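Side-chain contact in germination protein (Bacillus megaterium, PDB 6O59), which is the A subunit of a spore germinant receptor, represented here by its N-terminal domain, and probably takes part in sensing germinants: residues Pro240-Val243 with Ala244-Leu248. Numbering follows the deposited sequence.
Sequences PDVV and AGNLL
V243 and L247 lie side by side on one face of the helix 240-248, one turn apart. Their methyl groups CG1 of V243 and CD1 of L247 meet at 3.8 Å. V243 CG1 stands anti to its own backbone N (chi1 162°), on the carbonyl side of the residue, which brings it forward to L247. CG of L247 also comes within 3.5 Å of O of V243, beyond the oxygen and well out of the carbonyl plane.

V242 and N246 form a second side-by-side pair. OD1 of N246 is 3.9 Å from CG1 of V242. The same OD1 is modelled 3.0 Å from O of V242, but this approach of two acceptors is doubtful at the resolution of the structure.

Four i to i+4 backbone hydrogen bonds hold the turns together. A244 N binds P240 O at 2.9 Å, and G245 N binds D241 O. N246 N to V242 O is slightly longer, at 3.1 Å. The fourth runs from L247 N to V243 O, at 2.9 Å. These bonds, with side chains paired at the same spacing, are those of a regular alpha-helix. V243 and L247 are on its buried face, within the N-terminal domain of the receptor subunit.

The CB of D241 leaves the backbone away from the following turn; its OD2 forms a salt bridge with NH2 of R239.

The helix packs against helix 153-163, where V243 and L247 touch V160, and P240 and A244 touch I163. It also packs against the five-stranded antiparallel sheet that includes strands 182-189 and 235-237: V242 and V243 reach T237, while L247 meets M187 and I189.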
# COMPACT_ATOMS: atom_id res chain seq x y z
N PRO A 240 -10.01 -12.79 -2.58
CA PRO A 240 -8.76 -12.03 -2.87
C PRO A 240 -7.76 -12.76 -3.79
O PRO A 240 -7.05 -12.09 -4.54
CB PRO A 240 -8.16 -11.76 -1.48
CG PRO A 240 -9.34 -11.87 -0.53
CD PRO A 240 -10.20 -12.96 -1.13
N ASP A 241 -7.70 -14.11 -3.75
CA ASP A 241 -6.80 -14.89 -4.62
C ASP A 241 -7.18 -14.74 -6.10
O ASP A 241 -6.28 -14.65 -6.94
CB ASP A 241 -6.75 -16.37 -4.23
CG ASP A 241 -8.10 -17.03 -4.08
OD1 ASP A 241 -8.86 -16.64 -3.15
OD2 ASP A 241 -8.40 -17.94 -4.87
N VAL A 242 -8.49 -14.65 -6.42
CA VAL A 242 -8.99 -14.44 -7.78
C VAL A 242 -8.57 -13.04 -8.27
O VAL A 242 -8.14 -12.91 -9.43
CB VAL A 242 -10.52 -14.70 -7.89
CG1 VAL A 242 -11.06 -14.39 -9.29
CG2 VAL A 242 -10.84 -16.15 -7.51
N VAL A 243 -8.63 -12.03 -7.38
CA VAL A 243 -8.19 -10.65 -7.68
C VAL A 243 -6.68 -10.68 -7.95
O VAL A 243 -6.24 -10.20 -8.99
CB VAL A 243 -8.56 -9.66 -6.54
CG1 VAL A 243 -7.74 -8.37 -6.62
CG2 VAL A 243 -10.06 -9.34 -6.58
N ALA A 244 -5.92 -11.35 -7.07
CA ALA A 244 -4.47 -11.51 -7.18
C ALA A 244 -4.10 -12.15 -8.54
O ALA A 244 -3.22 -11.62 -9.24
CB ALA A 244 -3.95 -12.35 -6.03
N GLY A 245 -4.80 -13.20 -8.94
CA GLY A 245 -4.58 -13.88 -10.21
C GLY A 245 -4.78 -12.97 -11.40
O GLY A 245 -3.92 -12.92 -12.29
N ASN A 246 -5.89 -12.20 -11.41
CA ASN A 246 -6.16 -11.27 -12.52
C ASN A 246 -5.17 -10.11 -12.55
O ASN A 246 -4.80 -9.66 -13.65
CB ASN A 246 -7.58 -10.75 -12.48
CG ASN A 246 -8.58 -11.80 -12.87
OD1 ASN A 246 -9.44 -12.19 -12.08
ND2 ASN A 246 -8.49 -12.29 -14.09
N LEU A 247 -4.71 -9.65 -11.38
CA LEU A 247 -3.70 -8.59 -11.31
C LEU A 247 -2.39 -9.06 -11.96
O LEU A 247 -1.79 -8.28 -12.69
CB LEU A 247 -3.45 -8.10 -9.88
CG LEU A 247 -4.52 -7.20 -9.28
CD1 LEU A 247 -4.32 -7.10 -7.79
CD2 LEU A 247 -4.55 -5.82 -9.93
N LEU A 248 -2.00 -10.34 -11.75
CA LEU A 248 -0.78 -10.90 -12.34
C LEU A 248 -0.94 -11.14 -13.85
O LEU A 248 0.06 -11.35 -14.54
CB LEU A 248 -0.33 -12.19 -11.64
CG LEU A 248 0.05 -12.06 -10.17
CD1 LEU A 248 -0.18 -13.35 -9.45
CD2 LEU A 248 1.47 -11.55 -9.99